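PDB 5LMG: DNA topoisomerase 2-associated protein PAT1 from Saccharomyces cerevisiae, which activates mRNA decapping and represses translation, its C-terminal domain binding directly to the decapping enzyme Dcp2 and the exonuclease Xrn1. Local coordinates for residues Ile137-Tyr143 with Phe196-Ile202. The protein carries 2 engineered substitutions. Sequence-based numbering, arbitrary orientation.
Sequences IIILSSY and FLTTSKI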
loop_
_atom_site.group_PDB
_atom_site.type_symbol
_atom_site.label_atom_id
_atom_site.label_comp_id
_atom_site.label_asym_id
_atom_site.label_seq_id
_atom_site.Cartn_x
_atom_site.Cartn_y
_atom_site.Cartn_z
ATOM N N ILE A 137 -11.682 0.054 -5.673
ATOM C CA ILE A 137 -10.300 0.512 -5.839
ATOM C C ILE A 137 -9.278 -0.638 -5.751
ATOM O O ILE A 137 -8.227 -0.559 -6.391
ATOM C CB ILE A 137 -9.945 1.703 -4.900
ATOM C CG1 ILE A 137 -8.959 2.670 -5.596
ATOM C CG2 ILE A 137 -9.469 1.266 -3.502
ATOM C CD1 ILE A 137 -9.588 3.459 -6.742
ATOM N N ILE A 138 -9.608 -1.704 -4.993
ATOM C CA ILE A 138 -8.772 -2.900 -4.863
ATOM C C ILE A 138 -8.845 -3.673 -6.177
ATOM O O ILE A 138 -7.808 -4.048 -6.717
ATOM C CB ILE A 138 -9.203 -3.743 -3.626
ATOM C CG1 ILE A 138 -8.911 -2.983 -2.297
ATOM C CG2 ILE A 138 -8.611 -5.164 -3.654
ATOM C CD1 ILE A 138 -7.397 -2.777 -1.867
ATOM N N ILE A 139 -10.065 -3.868 -6.707
ATOM C CA ILE A 139 -10.298 -4.571 -7.975
ATOM C C ILE A 139 -9.589 -3.825 -9.131
ATOM O O ILE A 139 -8.915 -4.466 -9.929
ATOM C CB ILE A 139 -11.821 -4.847 -8.195
ATOM C CG1 ILE A 139 -12.345 -5.832 -7.110
ATOM C CG2 ILE A 139 -12.115 -5.403 -9.608
ATOM C CD1 ILE A 139 -13.771 -5.619 -6.667
ATOM N N LEU A 140 -9.645 -2.474 -9.144
ATOM C CA LEU A 140 -8.994 -1.640 -10.156
ATOM C C LEU A 140 -7.477 -1.643 -10.086
ATOM O O LEU A 140 -6.834 -1.500 -11.117
ATOM C CB LEU A 140 -9.509 -0.181 -10.098
ATOM C CG LEU A 140 -10.948 0.048 -10.574
ATOM C CD1 LEU A 140 -11.341 1.514 -10.408
ATOM C CD2 LEU A 140 -11.153 -0.441 -12.023
ATOM N N SER A 141 -6.912 -1.706 -8.877
ATOM C CA SER A 141 -5.464 -1.674 -8.661
ATOM C C SER A 141 -4.804 -3.067 -8.643
ATOM O O SER A 141 -3.583 -3.156 -8.492
ATOM C CB SER A 141 -5.119 -0.881 -7.400
ATOM O OG SER A 141 -5.717 -1.477 -6.262
ATOM N N SER A 142 -5.592 -4.148 -8.795
ATOM C CA SER A 142 -5.029 -5.506 -8.849
ATOM C C SER A 142 -4.718 -5.848 -10.317
ATOM O O SER A 142 -5.606 -5.771 -11.168
ATOM C CB SER A 142 -6.006 -6.539 -8.291
ATOM O OG SER A 142 -5.553 -7.865 -8.536
ATOM N N TYR A 143 -3.482 -6.285 -10.591
ATOM C CA TYR A 143 -3.080 -6.729 -11.932
ATOM C C TYR A 143 -3.841 -7.994 -12.356
ATOM O O TYR A 143 -3.921 -8.283 -13.540
ATOM C CB TYR A 143 -1.561 -6.958 -11.994
ATOM C CG TYR A 143 -1.039 -8.129 -11.185
ATOM C CD1 TYR A 143 -1.083 -9.427 -11.694
ATOM C CD2 TYR A 143 -0.384 -7.927 -9.972
ATOM C CE1 TYR A 143 -0.522 -10.495 -11.004
ATOM C CE2 TYR A 143 0.199 -8.988 -9.282
ATOM C CZ TYR A 143 0.118 -10.274 -9.798
ATOM O OH TYR A 143 0.625 -11.349 -9.116
ATOM N N PHE A 196 -4.660 -12.301 -2.703
ATOM C CA PHE A 196 -5.312 -11.434 -3.681
ATOM C C PHE A 196 -5.049 -9.954 -3.339
ATOM O O PHE A 196 -4.698 -9.195 -4.237
ATOM C CB PHE A 196 -6.830 -11.706 -3.825
ATOM C CG PHE A 196 -7.536 -10.647 -4.665
ATOM C CD1 PHE A 196 -7.333 -10.574 -6.042
ATOM C CD2 PHE A 196 -8.349 -9.686 -4.067
ATOM C CE1 PHE A 196 -7.944 -9.570 -6.809
ATOM C CE2 PHE A 196 -8.971 -8.689 -4.837
ATOM C CZ PHE A 196 -8.763 -8.637 -6.204
ATOM N N LEU A 197 -5.162 -9.566 -2.042
ATOM C CA LEU A 197 -4.925 -8.182 -1.582
ATOM C C LEU A 197 -3.514 -7.673 -1.919
ATOM O O LEU A 197 -3.345 -6.491 -2.248
ATOM C CB LEU A 197 -5.202 -8.011 -0.073
ATOM C CG LEU A 197 -6.639 -8.204 0.430
ATOM C CD1 LEU A 197 -6.725 -7.860 1.911
ATOM C CD2 LEU A 197 -7.664 -7.358 -0.377
ATOM N N THR A 198 -2.519 -8.581 -1.893
ATOM C CA THR A 198 -1.121 -8.262 -2.211
ATOM C C THR A 198 -0.851 -8.063 -3.724
ATOM O O THR A 198 0.231 -7.594 -4.071
ATOM C CB THR A 198 -0.166 -9.285 -1.598
ATOM O OG1 THR A 198 -0.273 -10.519 -2.298
ATOM C CG2 THR A 198 -0.344 -9.439 -0.079
ATOM N N THR A 199 -1.813 -8.421 -4.609
ATOM C CA THR A 199 -1.695 -8.198 -6.069
ATOM C C THR A 199 -2.136 -6.745 -6.403
ATOM O O THR A 199 -2.000 -6.285 -7.542
ATOM C CB THR A 199 -2.470 -9.242 -6.900
ATOM O OG1 THR A 199 -3.873 -9.021 -6.782
ATOM C CG2 THR A 199 -2.086 -10.695 -6.582
ATOM N N SER A 200 -2.654 -6.033 -5.388
ATOM C CA SER A 200 -3.121 -4.654 -5.486
ATOM C C SER A 200 -2.165 -3.703 -4.769
ATOM O O SER A 200 -1.771 -3.968 -3.630
ATOM C CB SER A 200 -4.538 -4.543 -4.918
ATOM O OG SER A 200 -4.852 -3.264 -4.395
ATOM N N LYS A 201 -1.829 -2.575 -5.425
ATOM C CA LYS A 201 -0.972 -1.537 -4.854
ATOM C C LYS A 201 -1.571 -0.980 -3.536
ATOM O O LYS A 201 -0.847 -0.858 -2.555
ATOM C CB LYS A 201 -0.688 -0.421 -5.869
ATOM C CG LYS A 201 0.355 0.590 -5.404
ATOM C CD LYS A 201 0.552 1.693 -6.428
ATOM C CE LYS A 201 1.874 2.388 -6.256
ATOM N NZ LYS A 201 2.115 3.383 -7.332
ATOM N N ILE A 202 -2.892 -0.705 -3.516
ATOM C CA ILE A 202 -3.642 -0.209 -2.343
ATOM C C ILE A 202 -3.656 -1.266 -1.235
ATOM O O ILE A 202 -3.383 -0.940 -0.081
ATOM C CB ILE A 202 -5.084 0.278 -2.710
ATOM C CG1 ILE A 202 -5.089 1.338 -3.861
ATOM C CG2 ILE A 202 -5.873 0.779 -1.466
ATOM C CD1 ILE A 202 -4.263 2.661 -3.619
HETATM O O HOH W 1 -0.871 -4.314 -9.115
#
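Ser141 and Ser200 meet hydroxyl to hydroxyl, and the pair illustrates how buried polar groups are satisfied in relay. Ser200 OG donates to Ser141 OG over 2.7 Å and also accepts from the backbone N of Gly203, capping the helix 201-216. Set between the backbone N and the carbonyl carbon (chi1 60°), Ser141 OG is turned back to donate to Ile137 O, which takes Ser141 N as well. A second relay runs the other way across the contact: Ser142 OG gives its proton to Thr199 OG1 at 2.7 Å and accepts from Lys144 N, while Thr199 OG1 donates to Phe196 O, lying in the carbonyl plane and sharing that oxygen with Thr199 N. Between the relays the backbones of Ser142 and Ser200 form a single bridge, their CA atoms 4.0 Å apart. Here water 1 donates to both Ser141 O and Thr199 O, the latter at 2.8 Å, and Thr199 O takes a weak bond from Tyr143 N besides. The Tyr143 ring crosses the Thr199 side chain at about a right angle, CE2 lying 3.6 Å from Thr199 CB, and its hydroxyl is hydrogen-bonded to Leu252 O. Ile138 supplies apolar contacts alongside, its CG2 against Phe196 CE2 at 3.7 Å and its CD1 against Ile202 CG2. The bonds thus join the C-terminal end of helix 136-141 to a type I beta turn, Leu197 to Ser200, that links helix 194-197 to helix 201-216 and closes on the Ser200 N-cap, within the largely helical Pat1 C-terminal domain.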